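Local atomic coordinates of D-alanyl transferase DltD (Enterococcus faecalis, PDB entry 6O93), a protein that probably acts as the D-alanyl transferase that attaches D-alanine to lipoteichoic acid in the Gram-positive cell wall. Residues F101-Q106 / F292-V297; A332-C337 / L356-Q361. All blocks are in the same frame, centred on the assembly; numbering follows the deposited sequence.

In the fold
Interactions 1 and 2 lie on neighbouring strands of the five-stranded parallel sheet, their centres about 10 Å apart and in series along the chain. Interaction 1 joins strand 98-102, the middle one, to strand 289-294; interaction 2 sets the next strand, 331-333, at the sheet's outer edge, against helix 352-367. Probable backbone hydrogen bonds connect them, Phe292 O to Ala332 N at 2.7 Å and Ile294 O to Phe334 N at 2.9 Å. Helix 352-367 serves both, since Val358 also touches Val293. The arrangement agrees with an SGNH-hydrolase-type fold, and Gln106 of interaction 1 lies near residues with the geometry of a Ser-His-Asp triad, so the putative active site probably borders this end of the sheet.

Interaction 1 (F101-Q106 / F292-V297); sequences FILSPQ and FVIPPV. With NA (sodium ion), chain K.
Phe101 O is held from two positions on strand 289-294: Val293 N donates to it over 2.9 Å, 19° from the carbonyl plane, and Phe292 CA adds a CA-H...O contact at 3.3 Å. Leu103 N to Val293 O at 2.9 Å is the second bond of a parallel pairing in which Phe101 faces Phe292 and Ile102 faces Val293, in the central sheet of what is probably an SGNH-hydrolase-type fold. The two phenylalanines share one face of the sheet. Phe101 CG stands anti to its own backbone N (chi1 -163°), which swings the end of the ring away from the neighbouring strand and leaves CB to meet Phe292 CD2 at 3.6 Å; the rings form an oblique pair with planes at 44°. On the other face Ile102 and Val293 lie flank to flank, and helix 352-367 covers them with Trp355 and Val358. Past the strand ends, the Pro105 and Pro295 rings pass in opposed directions, CD to CD 4.1 Å. Ser104 turns away from this partner, and its OG binds the sodium ion at 2.9 Å, a site to which Ser46 and Glu48 also contribute. Farther along, a water links the 3-10 segment at Gln106 to the loop at Pro296, 3.1 Å from Gln106 NE2 and 2.8 Å from Pro296 O.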
ATOM      1  N   PHE A 101       1.415   1.091   6.530  1.00 16.77           N
ATOM      2  CA  PHE A 101       1.679   0.210   5.395  1.00 18.03           C
ATOM      3  C   PHE A 101       0.783  -1.013   5.527  1.00 19.10           C
ATOM      4  O   PHE A 101       0.946  -1.809   6.457  1.00 20.18           O
ATOM      5  CB  PHE A 101       3.154  -0.194   5.344  1.00 17.97           C
ATOM      6  CG  PHE A 101       3.589  -0.747   4.015  1.00 17.22           C
ATOM      7  CD1 PHE A 101       3.261  -2.042   3.646  1.00 17.47           C
ATOM      8  CD2 PHE A 101       4.333   0.024   3.141  1.00 17.75           C
ATOM      9  CE1 PHE A 101       3.661  -2.554   2.426  1.00 18.46           C
ATOM     10  CE2 PHE A 101       4.736  -0.482   1.916  1.00 18.03           C
ATOM     11  CZ  PHE A 101       4.400  -1.772   1.560  1.00 18.48           C
ATOM     12  N   ILE A 102      -0.157  -1.167   4.603  1.00 19.99           N
ATOM     13  CA  ILE A 102      -1.115  -2.265   4.639  1.00 21.51           C
ATOM     14  C   ILE A 102      -0.628  -3.342   3.678  1.00 21.76           C
ATOM     15  O   ILE A 102      -0.667  -3.170   2.455  1.00 20.62           O
ATOM     16  CB  ILE A 102      -2.530  -1.791   4.290  1.00 23.15           C
ATOM     17  CG1 ILE A 102      -3.007  -0.791   5.348  1.00 26.05           C
ATOM     18  CG2 ILE A 102      -3.482  -2.981   4.208  1.00 23.58           C
ATOM     19  CD1 ILE A 102      -4.307  -0.117   5.014  1.00 28.55           C
ATOM     20  N   LEU A 103      -0.159  -4.454   4.234  1.00 22.11           N
ATOM     21  CA  LEU A 103       0.264  -5.583   3.426  1.00 22.68           C
ATOM     22  C   LEU A 103      -0.949  -6.359   2.929  1.00 24.18           C
ATOM     23  O   LEU A 103      -2.003  -6.388   3.567  1.00 26.37           O
ATOM     24  CB  LEU A 103       1.177  -6.505   4.231  1.00 22.84           C
ATOM     25  CG  LEU A 103       2.618  -6.020   4.402  1.00 23.36           C
ATOM     26  CD1 LEU A 103       3.220  -6.534   5.701  1.00 24.70           C
ATOM     27  CD2 LEU A 103       3.468  -6.453   3.212  1.00 22.54           C
ATOM     28  N   SER A 104      -0.794  -6.975   1.763  1.00 23.71           N
ATOM     29  CA  SER A 104      -1.787  -7.897   1.235  1.00 23.62           C
ATOM     30  C   SER A 104      -1.103  -9.235   1.000  1.00 21.99           C
ATOM     31  O   SER A 104      -0.147  -9.299   0.208  1.00 22.14           O
ATOM     32  CB  SER A 104      -2.402  -7.373  -0.065  1.00 24.92           C
ATOM     33  OG  SER A 104      -3.223  -6.241   0.170  1.00 26.37           O
ATOM     34  N   PRO A 105      -1.521 -10.318   1.657  1.00 21.45           N
ATOM     35  CA  PRO A 105      -0.909 -11.621   1.356  1.00 20.44           C
ATOM     36  C   PRO A 105      -0.962 -11.968  -0.116  1.00 19.91           C
ATOM     37  O   PRO A 105      -0.062 -12.650  -0.625  1.00 19.26           O
ATOM     38  CB  PRO A 105      -1.742 -12.601   2.193  1.00 20.34           C
ATOM     39  CG  PRO A 105      -2.335 -11.777   3.273  1.00 20.63           C
ATOM     40  CD  PRO A 105      -2.579 -10.429   2.676  1.00 20.49           C
ATOM     41  N   GLN A 106      -1.994 -11.499  -0.820  1.00 21.01           N
ATOM     42  CA  GLN A 106      -2.163 -11.824  -2.229  1.00 22.34           C
ATOM     43  C   GLN A 106      -1.072 -11.213  -3.098  1.00 20.12           C
ATOM     44  O   GLN A 106      -0.905 -11.634  -4.246  1.00 20.30           O
ATOM     45  CB  GLN A 106      -3.537 -11.353  -2.713  1.00 24.06           C
ATOM     46  CG  GLN A 106      -4.715 -11.970  -1.964  1.00 26.11           C
ATOM     47  CD  GLN A 106      -4.987 -11.298  -0.625  1.00 27.04           C
ATOM     48  OE1 GLN A 106      -4.441 -10.233  -0.326  1.00 27.07           O
ATOM     49  NE2 GLN A 106      -5.829 -11.922   0.190  1.00 26.52           N
ATOM     50  N   PHE A 292       2.667  -1.467  10.374  1.00 18.01           N
ATOM     51  CA  PHE A 292       2.341  -2.445   9.346  1.00 17.16           C
ATOM     52  C   PHE A 292       1.088  -3.215   9.739  1.00 17.10           C
ATOM     53  O   PHE A 292       0.935  -3.627  10.892  1.00 18.55           O
ATOM     54  CB  PHE A 292       3.508  -3.411   9.127  1.00 16.97           C
ATOM     55  CG  PHE A 292       4.749  -2.746   8.604  1.00 16.33           C
ATOM     56  CD1 PHE A 292       5.676  -2.197   9.474  1.00 17.36           C
ATOM     57  CD2 PHE A 292       4.981  -2.659   7.243  1.00 15.17           C
ATOM     58  CE1 PHE A 292       6.816  -1.577   8.994  1.00 16.60           C
ATOM     59  CE2 PHE A 292       6.119  -2.039   6.757  1.00 15.43           C
ATOM     60  CZ  PHE A 292       7.037  -1.498   7.634  1.00 15.29           C
ATOM     61  N   VAL A 293       0.197  -3.412   8.771  1.00 16.96           N
ATOM     62  CA  VAL A 293      -1.078  -4.087   8.986  1.00 18.09           C
ATOM     63  C   VAL A 293      -1.126  -5.319   8.094  1.00 18.39           C
ATOM     64  O   VAL A 293      -0.810  -5.240   6.902  1.00 18.94           O
ATOM     65  CB  VAL A 293      -2.267  -3.155   8.692  1.00 18.60           C
ATOM     66  CG1 VAL A 293      -3.586  -3.874   8.932  1.00 20.11           C
ATOM     67  CG2 VAL A 293      -2.178  -1.893   9.541  1.00 19.67           C
ATOM     68  N   ILE A 294      -1.515  -6.452   8.670  1.00 19.46           N
ATOM     69  CA  ILE A 294      -1.703  -7.694   7.931  1.00 20.73           C
ATOM     70  C   ILE A 294      -3.165  -8.099   8.079  1.00 21.28           C
ATOM     71  O   ILE A 294      -3.612  -8.392   9.192  1.00 21.48           O
ATOM     72  CB  ILE A 294      -0.780  -8.820   8.424  1.00 21.73           C
ATOM     73  CG1 ILE A 294       0.684  -8.381   8.369  1.00 21.18           C
ATOM     74  CG2 ILE A 294      -0.982 -10.075   7.576  1.00 21.92           C
ATOM     75  CD1 ILE A 294       1.647  -9.398   8.948  1.00 21.47           C
ATOM     76  N   PRO A 295      -3.947  -8.138   7.004  1.00 21.93           N
ATOM     77  CA  PRO A 295      -5.357  -8.492   7.130  1.00 23.05           C
ATOM     78  C   PRO A 295      -5.552  -9.995   7.072  1.00 22.96           C
ATOM     79  O   PRO A 295      -4.637 -10.738   6.686  1.00 21.96           O
ATOM     80  CB  PRO A 295      -5.994  -7.807   5.915  1.00 22.50           C
ATOM     81  CG  PRO A 295      -4.925  -7.897   4.880  1.00 21.66           C
ATOM     82  CD  PRO A 295      -3.606  -7.773   5.615  1.00 21.14           C
ATOM     83  N   PRO A 296      -6.728 -10.484   7.453  1.00 23.34           N
ATOM     84  CA  PRO A 296      -7.035 -11.903   7.248  1.00 22.92           C
ATOM     85  C   PRO A 296      -7.785 -12.139   5.949  1.00 22.37           C
ATOM     86  O   PRO A 296      -8.038 -11.202   5.184  1.00 21.01           O
ATOM     87  CB  PRO A 296      -7.904 -12.240   8.462  1.00 24.84           C
ATOM     88  CG  PRO A 296      -8.660 -10.958   8.713  1.00 25.69           C
ATOM     89  CD  PRO A 296      -7.743  -9.821   8.292  1.00 23.57           C
ATOM     90  N   VAL A 297      -8.134 -13.395   5.691  1.00 23.08           N
ATOM     91  CA  VAL A 297      -9.100 -13.763   4.665  1.00 24.40           C
ATOM     92  C   VAL A 297     -10.309 -14.356   5.372  1.00 27.65           C
ATOM     93  O   VAL A 297     -10.162 -15.161   6.299  1.00 27.82           O
ATOM     94  CB  VAL A 297      -8.504 -14.757   3.647  1.00 23.20           C
ATOM     95  CG1 VAL A 297      -9.573 -15.236   2.673  1.00 23.16           C
ATOM     96  CG2 VAL A 297      -7.345 -14.115   2.893  1.00 21.57           C
TER
HETATM   97 NA    NA K 510      -5.552  -5.636  -1.494  1.00 45.55          NA
HETATM   98  O   HOH W   1      -7.013 -10.484   2.677  1.00 19.17           O

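Interaction 2 (A332-C337 / L356-Q361); sequences ADFSTC and LAVDRQ
Phe334 drives the end of its ring toward three residues of helix 352-367, Ala357, Val358 and Gln361, which lie within little more than one helical turn. This is an alpha/beta packing contact: it sets the residue after edge strand 331-333 against a helix that lies over the sheet. The parts of the ring are used differently. Its CE2 corner meets Val358 CG2 at 3.7 Å, the two side chains crossing at a slant, whereas CZ lies 3.9 Å from Ala357 CB. Gln361 approaches at the ring edge, near the plane, with CG 3.8 Å from Phe334 CZ. A chi1 of -61° puts Gln361 CG beside its backbone N, where it reaches the ring; the bend at chi2 then carries the amide on, its plane 66° from that of the ring. That same CG also rests 4.0 Å from Ala332 CB, and one glutamine thereby bridges strand and ring. The contact between the two segments is thus essentially apolar.

Polar bonds tie together the backbone on either side of the phenylalanine. Asp333 OD1 takes Ser335 OG at 2.6 Å on its syn side and Ser335 N at 3.0 Å from above the carboxylate plane, 38° out of it; the latter bond closes an Asx turn. The other carboxylate oxygen, OD2, forms a salt bridge with Lys320, probably favouring the ionised aspartate. A type I turn from Phe334 to Cys337 follows, and it brings Cys337 SG into the ring plane, at the edge 3.8 Å from Phe334 CD1.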
ATOM      1  N   ALA A 332       0.360  -4.603  13.341  1.00 24.42           N
ATOM      2  CA  ALA A 332      -1.013  -4.979  13.679  1.00 24.57           C
ATOM      3  C   ALA A 332      -1.367  -6.192  12.826  1.00 24.48           C
ATOM      4  O   ALA A 332      -1.814  -6.066  11.686  1.00 24.07           O
ATOM      5  CB  ALA A 332      -1.973  -3.817  13.447  1.00 24.48           C
ATOM      6  N   ASP A 333      -1.160  -7.381  13.388  1.00 24.95           N
ATOM      7  CA  ASP A 333      -1.375  -8.636  12.669  1.00 23.83           C
ATOM      8  C   ASP A 333      -2.791  -9.122  12.951  1.00 22.28           C
ATOM      9  O   ASP A 333      -3.066  -9.693  14.008  1.00 23.12           O
ATOM     10  CB  ASP A 333      -0.340  -9.676  13.084  1.00 24.94           C
ATOM     11  CG  ASP A 333      -0.498 -10.988  12.337  1.00 26.12           C
ATOM     12  OD1 ASP A 333      -1.315 -11.045  11.394  1.00 25.52           O
ATOM     13  OD2 ASP A 333       0.194 -11.965  12.698  1.00 27.14           O
ATOM     14  N   PHE A 334      -3.694  -8.905  11.996  1.00 21.02           N
ATOM     15  CA  PHE A 334      -5.061  -9.395  12.093  1.00 21.50           C
ATOM     16  C   PHE A 334      -5.293 -10.643  11.242  1.00 21.19           C
ATOM     17  O   PHE A 334      -6.446 -10.983  10.953  1.00 20.17           O
ATOM     18  CB  PHE A 334      -6.045  -8.293  11.697  1.00 21.67           C
ATOM     19  CG  PHE A 334      -5.995  -7.084  12.590  1.00 22.82           C
ATOM     20  CD1 PHE A 334      -6.422  -7.158  13.905  1.00 24.25           C
ATOM     21  CD2 PHE A 334      -5.533  -5.869  12.111  1.00 22.69           C
ATOM     22  CE1 PHE A 334      -6.381  -6.047  14.727  1.00 25.25           C
ATOM     23  CE2 PHE A 334      -5.489  -4.755  12.927  1.00 22.89           C
ATOM     24  CZ  PHE A 334      -5.914  -4.844  14.237  1.00 24.60           C
ATOM     25  N   SER A 335      -4.225 -11.337  10.838  1.00 21.38           N
ATOM     26  CA  SER A 335      -4.386 -12.534  10.022  1.00 21.93           C
ATOM     27  C   SER A 335      -5.077 -13.661  10.781  1.00 23.22           C
ATOM     28  O   SER A 335      -5.660 -14.548  10.150  1.00 22.90           O
ATOM     29  CB  SER A 335      -3.026 -13.013   9.505  1.00 21.80           C
ATOM     30  OG  SER A 335      -2.176 -13.398  10.572  1.00 22.62           O
ATOM     31  N   THR A 336      -5.026 -13.644  12.113  1.00 24.44           N
ATOM     32  CA  THR A 336      -5.720 -14.633  12.928  1.00 27.83           C
ATOM     33  C   THR A 336      -7.187 -14.293  13.152  1.00 28.95           C
ATOM     34  O   THR A 336      -7.881 -15.052  13.839  1.00 30.06           O
ATOM     35  CB  THR A 336      -5.027 -14.778  14.285  1.00 29.28           C
ATOM     36  OG1 THR A 336      -4.883 -13.486  14.887  1.00 30.04           O
ATOM     37  CG2 THR A 336      -3.657 -15.424  14.124  1.00 28.24           C
ATOM     38  N   CYS A 337      -7.673 -13.181  12.594  1.00 28.07           N
ATOM     39  CA  CYS A 337      -9.059 -12.756  12.748  1.00 29.03           C
ATOM     40  C   CYS A 337      -9.945 -13.228  11.603  1.00 29.18           C
ATOM     41  O   CYS A 337     -10.971 -12.596  11.314  1.00 28.03           O
ATOM     42  CB  CYS A 337      -9.125 -11.233  12.873  1.00 30.50           C
ATOM     43  SG  CYS A 337      -8.157 -10.564  14.246  1.00 33.43           S
ATOM     44  N   LEU A 356     -12.256  -0.647  11.662  1.00 21.14           N
ATOM     45  CA  LEU A 356     -12.366  -0.137  13.026  1.00 21.91           C
ATOM     46  C   LEU A 356     -11.207  -0.627  13.883  1.00 24.02           C
ATOM     47  O   LEU A 356     -10.610   0.149  14.638  1.00 23.85           O
ATOM     48  CB  LEU A 356     -13.700  -0.560  13.644  1.00 21.23           C
ATOM     49  CG  LEU A 356     -13.955  -0.059  15.069  1.00 21.57           C
ATOM     50  CD1 LEU A 356     -14.141   1.457  15.083  1.00 22.16           C
ATOM     51  CD2 LEU A 356     -15.155  -0.760  15.687  1.00 22.50           C
ATOM     52  N   ALA A 357     -10.877  -1.919  13.782  1.00 25.36           N
ATOM     53  CA  ALA A 357      -9.746  -2.455  14.531  1.00 25.16           C
ATOM     54  C   ALA A 357      -8.438  -1.823  14.073  1.00 23.96           C
ATOM     55  O   ALA A 357      -7.594  -1.456  14.899  1.00 24.63           O
ATOM     56  CB  ALA A 357      -9.691  -3.975  14.381  1.00 25.59           C
ATOM     57  N   VAL A 358      -8.251  -1.689  12.758  1.00 22.46           N
ATOM     58  CA  VAL A 358      -7.047  -1.040  12.246  1.00 20.80           C
ATOM     59  C   VAL A 358      -6.988   0.406  12.715  1.00 20.34           C
ATOM     60  O   VAL A 358      -5.935   0.896  13.142  1.00 19.80           O
ATOM     61  CB  VAL A 358      -7.000  -1.137  10.708  1.00 19.72           C
ATOM     62  CG1 VAL A 358      -5.902  -0.241  10.153  1.00 19.05           C
ATOM     63  CG2 VAL A 358      -6.785  -2.577  10.271  1.00 19.04           C
ATOM     64  N   ASP A 359      -8.120   1.109  12.651  1.00 21.11           N
ATOM     65  CA  ASP A 359      -8.154   2.508  13.065  1.00 22.51           C
ATOM     66  C   ASP A 359      -7.681   2.677  14.504  1.00 23.21           C
ATOM     67  O   ASP A 359      -6.964   3.632  14.821  1.00 23.64           O
ATOM     68  CB  ASP A 359      -9.569   3.064  12.904  1.00 23.38           C
ATOM     69  CG  ASP A 359      -9.674   4.511  13.333  1.00 23.91           C
ATOM     70  OD1 ASP A 359      -9.276   5.395  12.541  1.00 23.87           O
ATOM     71  OD2 ASP A 359     -10.145   4.760  14.462  1.00 22.65           O
ATOM     72  N   ARG A 360      -8.082   1.768  15.397  1.00 23.21           N
ATOM     73  CA  ARG A 360      -7.640   1.873  16.784  1.00 23.98           C
ATOM     74  C   ARG A 360      -6.128   1.725  16.885  1.00 23.55           C
ATOM     75  O   ARG A 360      -5.468   2.483  17.606  1.00 23.41           O
ATOM     76  CB  ARG A 360      -8.339   0.825  17.648  1.00 24.79           C
ATOM     77  CG  ARG A 360      -7.796   0.756  19.069  1.00 26.22           C
ATOM     78  CD  ARG A 360      -8.728   0.007  20.008  1.00 28.22           C
ATOM     79  NE  ARG A 360      -8.891  -1.396  19.640  1.00 28.46           N
ATOM     80  CZ  ARG A 360      -9.549  -2.288  20.374  1.00 29.77           C
ATOM     81  NH1 ARG A 360     -10.105  -1.927  21.522  1.00 31.19           N
ATOM     82  NH2 ARG A 360      -9.652  -3.544  19.963  1.00 29.92           N
ATOM     83  N   GLN A 361      -5.559   0.761  16.162  1.00 23.29           N
ATOM     84  CA  GLN A 361      -4.113   0.581  16.189  1.00 23.68           C
ATOM     85  C   GLN A 361      -3.397   1.775  15.570  1.00 22.42           C
ATOM     86  O   GLN A 361      -2.351   2.203  16.072  1.00 22.74           O
ATOM     87  CB  GLN A 361      -3.734  -0.713  15.470  1.00 24.98           C
ATOM     88  CG  GLN A 361      -4.331  -1.956  16.112  1.00 26.62           C
ATOM     89  CD  GLN A 361      -3.982  -2.069  17.581  1.00 29.52           C
ATOM     90  OE1 GLN A 361      -2.837  -1.848  17.977  1.00 30.85           O
ATOM     91  NE2 GLN A 361      -4.974  -2.393  18.405  1.00 30.23           N
TER